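Local coordinates for protein glycoside Hydrolase (Bacteroides uniformis, PDB 5T99) that probably hydrolyses glycosidic bonds of galactose-containing sugars within an agarose-degrading pathway, and binds the sugar mimic D-galacto-isofagomine in its active-site pocket, at residues D373-A378 with I418-D423; R445-G450 with Q465-G470; D395-I400 with A435-E440; N350-E355 with V367-F372. All coordinates share one frame; numbering follows the deposited sequence. Where two conformers were deposited one is given.

Interaction 1. Residues D373-A378 with I418-D423; sequences DEWTKA and ILEQSD
Ile-418 lies flat over one face of the Trp-375 indole. Its CG1 stands 3.5 Å from the centroid of the six-membered ring, 11° off the normal, a CH-pi contact. CG2 covers the pyrrole side near CE2 (3.6 Å), and CD1 reaches CH2. With CG1 set between the backbone N and the carbonyl carbon (chi1 71°), both branches of Ile-418 can rest on the ring. Leu-434 also packs on the indole, whose NE1 bonds to Ile-414 O. Glu-420 crosses Trp-375 obliquely, and a bend at chi2 (79°) turns its carboxylate toward the backbone beyond the ring. There Glu-420 OE2 takes three bonds: Thr-376 OG1 donates to its anti lone pair at 2.7 Å, while Thr-376 N (2.7 Å) and Lys-377 N (2.9 Å) come from the syn side, tilted out of the plane. OE1 accepts from a water at 2.7 Å, which also joins Trp-375 N, Lys-377 O and Leu-419 N. With an alanine in place of Glu-420, the two N-H groups and the threonine hydroxyl would probably lose their shared acceptor, leaving the loop at Thr-376 and Lys-377 free to shift. The contact joins the loops after TIM-barrel strands 366-370 and 409-416, where Asp-373 pairs with Arg-161 of the ligand pocket. Three donors on OE2 and a water on OE1 probably offset the charge of an ionised, buried carboxylate beside the CH-pi contact.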
loop_
_atom_site.group_PDB
_atom_site.type_symbol
_atom_site.label_atom_id
_atom_site.label_comp_id
_atom_site.label_asym_id
_atom_site.label_seq_id
_atom_site.Cartn_x
_atom_site.Cartn_y
_atom_site.Cartn_z
ATOM N N ASP A 373 15.199 2.634 3.692
ATOM C CA ASP A 373 15.111 2.698 5.161
ATOM C C ASP A 373 16.472 2.940 5.831
ATOM O O ASP A 373 16.525 3.323 7.003
ATOM C CB ASP A 373 14.472 1.414 5.700
ATOM C CG ASP A 373 14.296 1.430 7.201
ATOM O OD1 ASP A 373 13.658 2.376 7.722
ATOM O OD2 ASP A 373 14.805 0.496 7.863
ATOM N N GLU A 374 17.565 2.713 5.108
ATOM C CA GLU A 374 18.911 3.084 5.592
ATOM C C GLU A 374 19.822 3.404 4.407
ATOM O O GLU A 374 19.554 2.964 3.294
ATOM C CB GLU A 374 19.511 1.960 6.452
ATOM C CG GLU A 374 19.730 0.650 5.711
ATOM C CD GLU A 374 20.281 -0.459 6.597
ATOM O OE1 GLU A 374 19.707 -0.720 7.661
ATOM O OE2 GLU A 374 21.279 -1.091 6.217
ATOM N N TRP A 375 20.887 4.167 4.650
ATOM C CA TRP A 375 21.781 4.580 3.573
ATOM C C TRP A 375 23.124 3.879 3.697
ATOM O O TRP A 375 23.192 2.705 3.376
ATOM C CB TRP A 375 21.914 6.102 3.510
ATOM C CG TRP A 375 20.656 6.831 3.196
ATOM C CD1 TRP A 375 19.516 6.326 2.633
ATOM C CD2 TRP A 375 20.420 8.227 3.403
ATOM N NE1 TRP A 375 18.579 7.319 2.493
ATOM C CE2 TRP A 375 19.106 8.498 2.954
ATOM C CE3 TRP A 375 21.192 9.279 3.925
ATOM C CZ2 TRP A 375 18.544 9.769 3.018
ATOM C CZ3 TRP A 375 20.637 10.542 3.981
ATOM C CH2 TRP A 375 19.320 10.778 3.530
ATOM N N THR A 376 24.179 4.573 4.145
ATOM C CA THR A 376 25.500 3.948 4.313
ATOM C C THR A 376 25.660 3.321 5.690
ATOM O O THR A 376 26.459 2.412 5.836
ATOM C CB THR A 376 26.676 4.932 4.080
ATOM O OG1 THR A 376 26.772 5.869 5.166
ATOM C CG2 THR A 376 26.515 5.674 2.747
ATOM N N LYS A 377 24.923 3.821 6.686
ATOM C CA LYS A 377 25.004 3.335 8.077
ATOM C C LYS A 377 23.888 2.321 8.358
ATOM O O LYS A 377 22.709 2.607 8.124
ATOM C CB LYS A 377 24.865 4.495 9.069
ATOM C CG LYS A 377 25.973 5.540 9.035
ATOM C CD LYS A 377 27.240 5.072 9.745
ATOM C CE LYS A 377 27.902 6.176 10.581
ATOM N NZ LYS A 377 28.628 7.153 9.731
ATOM N N ALA A 378 24.275 1.163 8.898
ATOM C CA ALA A 378 23.365 0.026 9.139
ATOM C C ALA A 378 22.414 0.228 10.315
ATOM O O ALA A 378 22.840 0.612 11.398
ATOM C CB ALA A 378 24.184 -1.234 9.387
ATOM N N ILE A 418 17.119 7.756 8.849
ATOM C CA ILE A 418 18.473 7.287 8.553
ATOM C C ILE A 418 19.499 7.737 9.598
ATOM O O ILE A 418 19.395 8.833 10.142
ATOM C CB ILE A 418 18.927 7.646 7.114
ATOM C CG1 ILE A 418 19.190 9.162 6.911
ATOM C CG2 ILE A 418 17.971 7.035 6.097
ATOM C CD1 ILE A 418 18.023 10.129 6.968
ATOM N N LEU A 419 20.476 6.878 9.885
ATOM C CA LEU A 419 21.464 7.150 10.951
ATOM C C LEU A 419 22.388 8.352 10.656
ATOM O O LEU A 419 22.913 8.984 11.586
ATOM C CB LEU A 419 22.285 5.892 11.266
ATOM C CG LEU A 419 21.653 4.930 12.289
ATOM C CD1 LEU A 419 20.157 4.720 12.073
ATOM C CD2 LEU A 419 22.391 3.598 12.283
ATOM N N GLU A 420 22.528 8.685 9.370
ATOM C CA GLU A 420 23.293 9.850 8.920
ATOM C C GLU A 420 22.766 11.184 9.482
ATOM O O GLU A 420 23.495 12.173 9.476
ATOM C CB GLU A 420 23.366 9.903 7.376
ATOM C CG GLU A 420 24.267 8.843 6.726
ATOM C CD GLU A 420 23.653 7.438 6.604
ATOM O OE1 GLU A 420 22.522 7.183 7.104
ATOM O OE2 GLU A 420 24.313 6.560 6.003
ATOM N N GLN A 421 21.532 11.214 9.987
ATOM C CA GLN A 421 21.037 12.363 10.756
ATOM C C GLN A 421 21.997 12.823 11.872
ATOM O O GLN A 421 22.122 14.028 12.128
ATOM C CB GLN A 421 19.690 12.038 11.408
ATOM C CG GLN A 421 18.508 11.916 10.468
ATOM C CD GLN A 421 17.317 11.353 11.199
ATOM O OE1 GLN A 421 16.439 12.095 11.641
ATOM N NE2 GLN A 421 17.311 10.044 11.389
ATOM N N SER A 422 22.647 11.867 12.542
ATOM C CA SER A 422 23.611 12.197 13.602
ATOM C C SER A 422 25.106 12.312 13.182
ATOM O O SER A 422 25.911 12.671 14.024
ATOM C CB SER A 422 23.439 11.255 14.814
ATOM O OG SER A 422 23.818 9.928 14.498
ATOM N N ASP A 423 25.469 11.998 11.926
ATOM C CA ASP A 423 26.817 12.333 11.383
ATOM C C ASP A 423 26.845 13.836 11.133
ATOM O O ASP A 423 26.415 14.322 10.080
ATOM C CB ASP A 423 27.165 11.550 10.091
ATOM C CG ASP A 423 28.624 11.812 9.566
ATOM O OD1 ASP A 423 29.353 12.717 10.048
ATOM O OD2 ASP A 423 29.054 11.086 8.638
HETATM O O HOH W 1 21.251 4.857 7.436
#

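Interaction 2. Residues R445-G450 with Q465-G470; sequences RPSTCG and QVDIAG. With EDO (1,2-ethanediol), chain J.
Ser-447 holds OG between its backbone N and carbonyl carbon (chi1 62°), and Asp-467 keeps CG beside its own N (chi1 -66°); together these torsions bring the two residues into a reciprocal pair. Asp-467 OD2 accepts from Ser-447 N at 3.0 Å, near its carboxylate plane on the anti side, and Ser-447 OG accepts from Asp-467 N at 3.0 Å. Each side chain thus grips the backbone of the other residue. Ser-447 O takes Ile-468 N at 3.1 Å. A leucine in place of Asp-467 would probably leave Ser-447 N without its acceptor and loosen the start of the strand pair. Further on, Thr-448 OG1 donates to Ile-468 O at 2.6 Å, coming from above the carbonyl plane rather than along a lone pair, and also bonds to Tyr-491 OH of the strand beyond. Cys-449 O receives Gly-470 N at 3.0 Å, where the strands close to a CA-CA distance of 4.7 Å between Gly-450 and Gly-470. At the N-terminal end Pro-446 and Ile-468 lie side by side, CG to CD1 3.7 Å, against Phe-295. Val-466 packs beside Ser-447, with CG1 reaching toward Cys-449 CB. Strands 447-451 and 468-472, nearly parallel at 16° and joined through helix 456-459, form a beta-alpha-beta unit, and they are neighbouring staves of the TIM barrel of a family 2 glycoside hydrolase.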
loop_
_atom_site.group_PDB
_atom_site.type_symbol
_atom_site.label_atom_id
_atom_site.label_comp_id
_atom_site.label_asym_id
_atom_site.label_seq_id
_atom_site.Cartn_x
_atom_site.Cartn_y
_atom_site.Cartn_z
ATOM N N ARG A 445 8.301 17.045 -9.092
ATOM C CA ARG A 445 7.873 16.583 -7.778
ATOM C C ARG A 445 8.990 16.833 -6.780
ATOM O O ARG A 445 10.150 16.560 -7.086
ATOM C CB ARG A 445 7.584 15.087 -7.817
ATOM C CG ARG A 445 6.368 14.685 -8.640
ATOM C CD ARG A 445 6.171 13.178 -8.576
ATOM N NE ARG A 445 5.096 12.692 -9.441
ATOM C CZ ARG A 445 5.177 12.495 -10.756
ATOM N NH1 ARG A 445 6.291 12.746 -11.436
ATOM N NH2 ARG A 445 4.106 12.043 -11.409
ATOM N N PRO A 446 8.654 17.355 -5.587
ATOM C CA PRO A 446 9.694 17.623 -4.589
ATOM C C PRO A 446 10.272 16.382 -3.930
ATOM O O PRO A 446 9.594 15.358 -3.840
ATOM C CB PRO A 446 8.965 18.468 -3.543
ATOM C CG PRO A 446 7.537 18.100 -3.698
ATOM C CD PRO A 446 7.358 17.928 -5.167
ATOM N N SER A 447 11.526 16.489 -3.488
ATOM C CA SER A 447 12.141 15.486 -2.631
ATOM C C SER A 447 11.746 15.737 -1.182
ATOM O O SER A 447 11.444 16.860 -0.784
ATOM C CB SER A 447 13.658 15.549 -2.753
ATOM O OG SER A 447 14.160 16.807 -2.332
ATOM N N THR A 448 11.773 14.680 -0.387
ATOM C CA THR A 448 11.505 14.778 1.036
ATOM C C THR A 448 12.259 13.668 1.766
ATOM O O THR A 448 12.952 12.853 1.142
ATOM C CB THR A 448 9.981 14.705 1.301
ATOM O OG1 THR A 448 9.678 15.024 2.670
ATOM C CG2 THR A 448 9.443 13.326 0.963
ATOM N N CYS A 449 12.118 13.655 3.090
ATOM C CA CYS A 449 12.777 12.678 3.947
ATOM C C CYS A 449 12.079 12.689 5.301
ATOM O O CYS A 449 11.521 13.717 5.706
ATOM C CB CYS A 449 14.270 13.021 4.092
ATOM S SG CYS A 449 15.315 11.704 4.760
ATOM N N GLY A 450 12.094 11.548 5.988
ATOM C CA GLY A 450 11.434 11.406 7.300
ATOM C C GLY A 450 12.451 11.441 8.425
ATOM O O GLY A 450 13.239 10.503 8.563
ATOM N N GLN A 465 18.607 19.922 2.550
ATOM C CA GLN A 465 19.023 19.319 1.283
ATOM C C GLN A 465 17.877 18.723 0.483
ATOM O O GLN A 465 18.059 18.386 -0.668
ATOM C CB GLN A 465 20.045 18.214 1.536
ATOM C CG GLN A 465 21.280 18.652 2.292
ATOM C CD GLN A 465 22.024 19.791 1.618
ATOM O OE1 GLN A 465 22.139 19.854 0.395
ATOM N NE2 GLN A 465 22.524 20.703 2.426
ATOM N N VAL A 466 16.719 18.547 1.105
ATOM C CA VAL A 466 15.511 18.112 0.407
ATOM C C VAL A 466 14.592 19.308 0.326
ATOM O O VAL A 466 14.795 20.313 1.029
ATOM C CB VAL A 466 14.796 16.908 1.086
ATOM C CG1 VAL A 466 15.610 15.646 0.888
ATOM C CG2 VAL A 466 14.540 17.137 2.572
ATOM N N ASP A 467 13.597 19.205 -0.547
ATOM C CA ASP A 467 12.648 20.290 -0.766
ATOM C C ASP A 467 11.683 20.493 0.420
ATOM O O ASP A 467 11.328 21.631 0.751
ATOM C CB ASP A 467 11.848 20.046 -2.063
ATOM C CG ASP A 467 12.710 20.094 -3.315
ATOM O OD1 ASP A 467 13.462 21.073 -3.500
ATOM O OD2 ASP A 467 12.619 19.153 -4.132
ATOM N N ILE A 468 11.239 19.395 1.027
ATOM C CA ILE A 468 10.241 19.437 2.105
ATOM C C ILE A 468 10.689 18.485 3.213
ATOM O O ILE A 468 10.968 17.305 2.953
ATOM C CB ILE A 468 8.829 19.042 1.610
ATOM C CG1 ILE A 468 8.366 19.941 0.439
ATOM C CG2 ILE A 468 7.814 19.161 2.740
ATOM C CD1 ILE A 468 7.153 19.423 -0.308
ATOM N N ALA A 469 10.756 19.005 4.440
ATOM C CA ALA A 469 11.208 18.231 5.600
ATOM C C ALA A 469 10.029 17.556 6.327
ATOM O O ALA A 469 9.053 18.224 6.709
ATOM C CB ALA A 469 11.973 19.131 6.564
ATOM N N GLY A 470 10.130 16.240 6.509
ATOM C CA GLY A 470 9.181 15.493 7.323
ATOM C C GLY A 470 9.728 15.212 8.715
ATOM O O GLY A 470 10.865 14.774 8.842
HETATM C C1 EDO J . 2.445 13.326 -14.189
HETATM O O1 EDO J . 3.787 12.900 -14.539
HETATM C C2 EDO J . 1.392 12.873 -15.207
HETATM O O2 EDO J . 0.425 11.962 -14.642
#

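Interaction 3. Residues D395-I400 with A435-E440; sequences DLTSLI and ADICRE. With EDO (1,2-ethanediol), chain L.
Leu-396 and Ile-400 meet Ile-437 and Cys-438 through aliphatic branches and a sulfur, with no flat group between them; the planar group that is paired here, the Arg-439 guanidinium, takes no part in the contact between the helices. Ala-435 O lies above one of its faces toward the rim, and Asp-436 OD1 sits at its edge in the guanidinium plane, 2.9 Å from NH1. That salt bridge stays within helix 427-441, and Lys-432 gives Asp-436 a second positive partner. The contact proper forms where helices 388-403 and 427-441 run alongside at 34°, their segment axes 10.2 Å apart. Leu-396, with CG anti to the backbone N (chi1 179°), extends CD2 to within 3.8 Å of Ile-437 CG2, crossing that side chain at a slant. The same methyl CG2 meets Thr-397 OG1 at 4.0 Å, the two side chains crossing at about a right angle. One turn later, Ile-400 puts CD1 3.8 Å from Cys-438 CA and 4.0 Å from Cys-438 SG, so it lies against the backbone as well as the thiol. Trp-412 of strand 409-416 lies beneath Ile-400 and Cys-438, so the helices pack together over the barrel wall. At the outer border a water donates to Thr-397 OG1 (2.7 Å) and to Glu-440 OE2 (3.2 Å), bridging the helices, while Thr-397 OG1 also bonds to Lys-393 O. No direct hydrogen bond spans the two segments: apart from the water bridge the seam rests on apolar packing of Leu-396, Ile-400, Ile-437 and the Cys-438 thiol, probably driven by their burial.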
loop_
_atom_site.group_PDB
_atom_site.type_symbol
_atom_site.label_atom_id
_atom_site.label_comp_id
_atom_site.label_asym_id
_atom_site.label_seq_id
_atom_site.Cartn_x
_atom_site.Cartn_y
_atom_site.Cartn_z
ATOM N N ASP A 395 19.048 2.163 -8.033
ATOM C CA ASP A 395 17.731 1.896 -7.452
ATOM C C ASP A 395 16.833 3.132 -7.375
ATOM O O ASP A 395 15.641 3.041 -7.666
ATOM C CB ASP A 395 17.840 1.203 -6.082
ATOM C CG ASP A 395 18.170 -0.274 -6.203
ATOM O OD1 ASP A 395 17.630 -0.922 -7.138
ATOM O OD2 ASP A 395 18.972 -0.785 -5.372
ATOM N N LEU A 396 17.392 4.272 -6.990
ATOM C CA LEU A 396 16.594 5.483 -6.930
ATOM C C LEU A 396 16.216 5.938 -8.344
ATOM O O LEU A 396 15.082 6.381 -8.579
ATOM C CB LEU A 396 17.319 6.593 -6.185
ATOM C CG LEU A 396 16.569 7.920 -6.083
ATOM C CD1 LEU A 396 15.239 7.748 -5.369
ATOM C CD2 LEU A 396 17.428 8.927 -5.358
ATOM N N THR A 397 17.163 5.827 -9.274
ATOM C CA THR A 397 16.880 6.086 -10.669
ATOM C C THR A 397 15.765 5.160 -11.166
ATOM O O THR A 397 14.811 5.626 -11.784
ATOM C CB THR A 397 18.138 5.971 -11.551
ATOM O OG1 THR A 397 19.060 7.004 -11.184
ATOM C CG2 THR A 397 17.794 6.102 -13.066
ATOM N N SER A 398 15.870 3.873 -10.856
ATOM C CA SER A 398 14.848 2.890 -11.265
ATOM C C SER A 398 13.459 3.208 -10.701
ATOM O O SER A 398 12.460 3.065 -11.405
ATOM C CB SER A 398 15.257 1.473 -10.857
ATOM O OG SER A 398 14.266 0.551 -11.257
ATOM N N LEU A 399 13.403 3.648 -9.447
ATOM C CA LEU A 399 12.149 4.054 -8.823
ATOM C C LEU A 399 11.496 5.243 -9.557
ATOM O O LEU A 399 10.309 5.226 -9.869
ATOM C CB LEU A 399 12.394 4.424 -7.356
ATOM C CG LEU A 399 11.239 5.093 -6.602
ATOM C CD1 LEU A 399 10.068 4.121 -6.505
ATOM C CD2 LEU A 399 11.690 5.585 -5.234
ATOM N N ILE A 400 12.273 6.288 -9.798
ATOM C CA ILE A 400 11.734 7.505 -10.400
ATOM C C ILE A 400 11.321 7.257 -11.859
ATOM O O ILE A 400 10.269 7.722 -12.284
ATOM C CB ILE A 400 12.721 8.675 -10.246
ATOM C CG1 ILE A 400 12.816 9.052 -8.763
ATOM C CG2 ILE A 400 12.288 9.880 -11.076
ATOM C CD1 ILE A 400 13.974 9.959 -8.427
ATOM N N ALA A 435 18.981 13.685 -3.097
ATOM C CA ALA A 435 18.118 14.772 -3.526
ATOM C C ALA A 435 18.482 15.294 -4.916
ATOM O O ALA A 435 17.588 15.671 -5.668
ATOM C CB ALA A 435 18.137 15.902 -2.516
ATOM N N ASP A 436 19.779 15.333 -5.254
ATOM C CA ASP A 436 20.203 15.805 -6.584
ATOM C C ASP A 436 19.710 14.891 -7.699
ATOM O O ASP A 436 19.269 15.378 -8.729
ATOM C CB ASP A 436 21.722 15.973 -6.683
ATOM C CG ASP A 436 22.250 17.131 -5.850
ATOM O OD1 ASP A 436 21.452 17.997 -5.414
ATOM O OD2 ASP A 436 23.486 17.160 -5.618
ATOM N N ILE A 437 19.764 13.577 -7.467
ATOM C CA ILE A 437 19.202 12.574 -8.388
ATOM C C ILE A 437 17.695 12.761 -8.588
ATOM O O ILE A 437 17.221 12.659 -9.716
ATOM C CB ILE A 437 19.507 11.144 -7.913
ATOM C CG1 ILE A 437 21.002 10.852 -8.056
ATOM C CG2 ILE A 437 18.713 10.104 -8.694
ATOM C CD1 ILE A 437 21.479 9.798 -7.075
ATOM N N CYS A 438 16.957 13.041 -7.513
ATOM C CA CYS A 438 15.529 13.386 -7.635
ATOM C C CYS A 438 15.315 14.592 -8.559
ATOM O O CYS A 438 14.463 14.552 -9.455
ATOM C CB CYS A 438 14.886 13.658 -6.275
ATOM S SG CYS A 438 14.809 12.227 -5.181
ATOM N N ARG A 439 16.108 15.640 -8.337
ATOM C CA ARG A 439 16.012 16.877 -9.105
ATOM C C ARG A 439 16.423 16.699 -10.563
ATOM O O ARG A 439 15.832 17.311 -11.439
ATOM C CB ARG A 439 16.837 18.004 -8.459
ATOM C CG ARG A 439 16.428 19.386 -8.965
ATOM C CD ARG A 439 17.185 20.550 -8.329
ATOM N NE ARG A 439 17.316 20.442 -6.870
ATOM C CZ ARG A 439 18.383 19.971 -6.219
ATOM N NH1 ARG A 439 19.472 19.538 -6.857
ATOM N NH2 ARG A 439 18.361 19.916 -4.900
ATOM N N GLU A 440 17.438 15.870 -10.806
ATOM C CA GLU A 440 17.923 15.599 -12.163
ATOM C C GLU A 440 16.868 14.820 -12.938
ATOM O O GLU A 440 16.580 15.177 -14.073
ATOM C CB GLU A 440 19.319 14.914 -12.137
ATOM C CG GLU A 440 19.658 13.824 -13.177
ATOM C CD GLU A 440 20.871 12.945 -12.745
ATOM O OE1 GLU A 440 21.886 13.518 -12.257
ATOM O OE2 GLU A 440 20.812 11.683 -12.863
HETATM C C1 EDO L . 14.456 17.495 -16.576
HETATM O O1 EDO L . 15.627 16.924 -15.988
HETATM C C2 EDO L . 13.490 16.400 -17.015
HETATM O O2 EDO L . 14.197 15.346 -17.668
HETATM O O HOH W 2 20.483 8.480 -12.885
#

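Interaction 4. Residues N350-E355 with V367-F372; sequences NPPSPE and VLDEAF
Asn-350 and Ala-371 bring their CA atoms to 4.6 Å where the loop leading into helix 354-363 crosses the end of strand 366-370, but no hydrogen bond joins the two backbones. Glu-370 O faces Pro-351 N, and this proline nitrogen has no hydrogen to give. The CD of Pro-351 instead lies beside the carbonyl oxygens of Glu-370 and Ala-371, 3.5 Å from Ala-371 O. Pro-352 meets Asp-369 by its own CD, 3.4 Å from OD1; with CG anti to the backbone N (chi1 -160°), the carboxylate of Asp-369 swings up to the proline. Asn-350 points away from the strand, and its ND2 reaches back to Pro-351 O at 3.1 Å, well above that carbonyl plane, a bond within the loop that is likely to limit rotation of the amide. Ser-353 then N-caps the helix. Glu-370 passes the loop and turns toward the barrel interior: OE2 binds Arg-346 and Ser-413, OE1 binds His-349, a residue of the D-galacto-isofagomine pocket. With no N-H to offer, the prolines approach the oxygens of Asp-369, Glu-370 and Ala-371 chiefly through CD, and Glu-370 is a second-shell residue that probably positions His-349.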
loop_
_atom_site.group_PDB
_atom_site.type_symbol
_atom_site.label_atom_id
_atom_site.label_comp_id
_atom_site.label_asym_id
_atom_site.label_seq_id
_atom_site.Cartn_x
_atom_site.Cartn_y
_atom_site.Cartn_z
ATOM N N ASN A 350 9.917 1.984 1.282
ATOM C CA ASN A 350 10.351 1.271 0.092
ATOM C C ASN A 350 9.361 1.505 -1.031
ATOM O O ASN A 350 8.206 1.857 -0.774
ATOM C CB ASN A 350 10.433 -0.243 0.347
ATOM C CG ASN A 350 9.174 -0.801 0.992
ATOM O OD1 ASN A 350 9.085 -0.906 2.213
ATOM N ND2 ASN A 350 8.183 -1.135 0.175
ATOM N N PRO A 351 9.796 1.292 -2.277
ATOM C CA PRO A 351 8.831 1.377 -3.368
ATOM C C PRO A 351 7.730 0.319 -3.240
ATOM O O PRO A 351 8.028 -0.829 -2.908
ATOM C CB PRO A 351 9.683 1.105 -4.613
ATOM C CG PRO A 351 11.050 1.556 -4.229
ATOM C CD PRO A 351 11.180 1.206 -2.771
ATOM N N PRO A 352 6.468 0.700 -3.509
ATOM C CA PRO A 352 5.390 -0.272 -3.539
ATOM C C PRO A 352 5.330 -0.957 -4.896
ATOM O O PRO A 352 6.186 -0.735 -5.752
ATOM C CB PRO A 352 4.164 0.593 -3.311
ATOM C CG PRO A 352 4.505 1.866 -4.006
ATOM C CD PRO A 352 5.983 2.047 -3.868
ATOM N N SER A 353 4.334 -1.804 -5.088
ATOM C CA SER A 353 4.124 -2.438 -6.383
ATOM C C SER A 353 3.548 -1.395 -7.340
ATOM O O SER A 353 2.937 -0.419 -6.885
ATOM C CB SER A 353 3.147 -3.586 -6.237
ATOM O OG SER A 353 1.902 -3.078 -5.842
ATOM N N PRO A 354 3.743 -1.573 -8.657
ATOM C CA PRO A 354 3.056 -0.681 -9.601
ATOM C C PRO A 354 1.532 -0.696 -9.428
ATOM O O PRO A 354 0.890 0.356 -9.493
ATOM C CB PRO A 354 3.449 -1.241 -10.970
ATOM C CG PRO A 354 4.739 -1.963 -10.735
ATOM C CD PRO A 354 4.629 -2.526 -9.350
ATOM N N GLU A 355 0.978 -1.878 -9.162
ATOM C CA GLU A 355 -0.473 -2.057 -9.023
ATOM C C GLU A 355 -1.020 -1.198 -7.892
ATOM O O GLU A 355 -2.077 -0.559 -8.031
ATOM C CB GLU A 355 -0.840 -3.538 -8.799
ATOM C CG GLU A 355 -0.715 -4.428 -10.045
ATOM C CD GLU A 355 0.720 -4.774 -10.416
ATOM O OE1 GLU A 355 1.617 -4.692 -9.533
ATOM O OE2 GLU A 355 0.953 -5.118 -11.603
ATOM N N VAL A 367 0.525 10.418 -2.933
ATOM C CA VAL A 367 1.503 9.459 -2.454
ATOM C C VAL A 367 2.917 10.045 -2.288
ATOM O O VAL A 367 3.426 10.730 -3.177
ATOM C CB VAL A 367 1.571 8.240 -3.389
ATOM C CG1 VAL A 367 2.637 7.251 -2.924
ATOM C CG2 VAL A 367 0.210 7.553 -3.472
ATOM N N LEU A 368 3.531 9.741 -1.138
ATOM C CA LEU A 368 4.953 9.941 -0.896
ATOM C C LEU A 368 5.644 8.610 -1.167
ATOM O O LEU A 368 5.475 7.651 -0.413
ATOM C CB LEU A 368 5.202 10.384 0.540
ATOM C CG LEU A 368 4.891 11.843 0.881
ATOM C CD1 LEU A 368 3.470 12.216 0.499
ATOM C CD2 LEU A 368 5.142 12.127 2.360
ATOM N N ASP A 369 6.423 8.566 -2.241
ATOM C CA ASP A 369 6.995 7.333 -2.777
ATOM C C ASP A 369 8.415 7.226 -2.215
ATOM O O ASP A 369 9.299 8.017 -2.596
ATOM C CB ASP A 369 6.986 7.456 -4.302
ATOM C CG ASP A 369 7.084 6.138 -5.035
ATOM O OD1 ASP A 369 7.342 5.083 -4.421
ATOM O OD2 ASP A 369 6.918 6.189 -6.285
ATOM N N GLU A 370 8.627 6.286 -1.287
ATOM C CA GLU A 370 9.842 6.245 -0.450
ATOM C C GLU A 370 10.819 5.151 -0.886
ATOM O O GLU A 370 10.429 4.017 -1.097
ATOM C CB GLU A 370 9.473 6.070 1.023
ATOM C CG GLU A 370 10.646 6.234 1.989
ATOM C CD GLU A 370 10.208 6.537 3.407
ATOM O OE1 GLU A 370 9.814 5.594 4.136
ATOM O OE2 GLU A 370 10.254 7.730 3.793
ATOM N N ALA A 371 12.094 5.499 -0.997
ATOM C CA ALA A 371 13.079 4.613 -1.606
ATOM C C ALA A 371 13.739 3.638 -0.625
ATOM O O ALA A 371 13.857 2.454 -0.945
ATOM C CB ALA A 371 14.157 5.437 -2.308
ATOM N N PHE A 372 14.175 4.139 0.539
ATOM C CA PHE A 372 15.104 3.411 1.416
ATOM C C PHE A 372 14.818 3.625 2.891
ATOM O O PHE A 372 14.300 4.672 3.294
ATOM C CB PHE A 372 16.557 3.856 1.181
ATOM C CG PHE A 372 17.000 3.810 -0.255
ATOM C CD1 PHE A 372 16.995 2.619 -0.956
ATOM C CD2 PHE A 372 17.439 4.963 -0.897
ATOM C CE1 PHE A 372 17.403 2.575 -2.283
ATOM C CE2 PHE A 372 17.851 4.929 -2.220
ATOM C CZ PHE A 372 17.836 3.731 -2.920
#

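Overall arrangement
All four contacts belong to the TIM barrel. Interactions 3 and 4 touch through Leu-399 CD1, which lies 3.6 Å from Asp-369 OD1, so helix 388-403 seats on the strand and proline loop of 350-355 with 367-372. Interactions 2 and 3 meet where Ala-435 CB packs on Val-466 CG1 (4.2 Å) and on Ser-447 OG, tying helix 427-441 to the following strands. Interactions 1 and 2 touch where Ile-418 CD1 reaches Cys-449 SG at 3.8 Å. Interaction 1, continuing the chain from interaction 4, lies nearest the ligand: the side chain of Asp-373 is about 5 Å from bound D-galacto-isofagomine, that of Glu-370 about 8 Å. Interaction 3 packs on the barrel's outer wall.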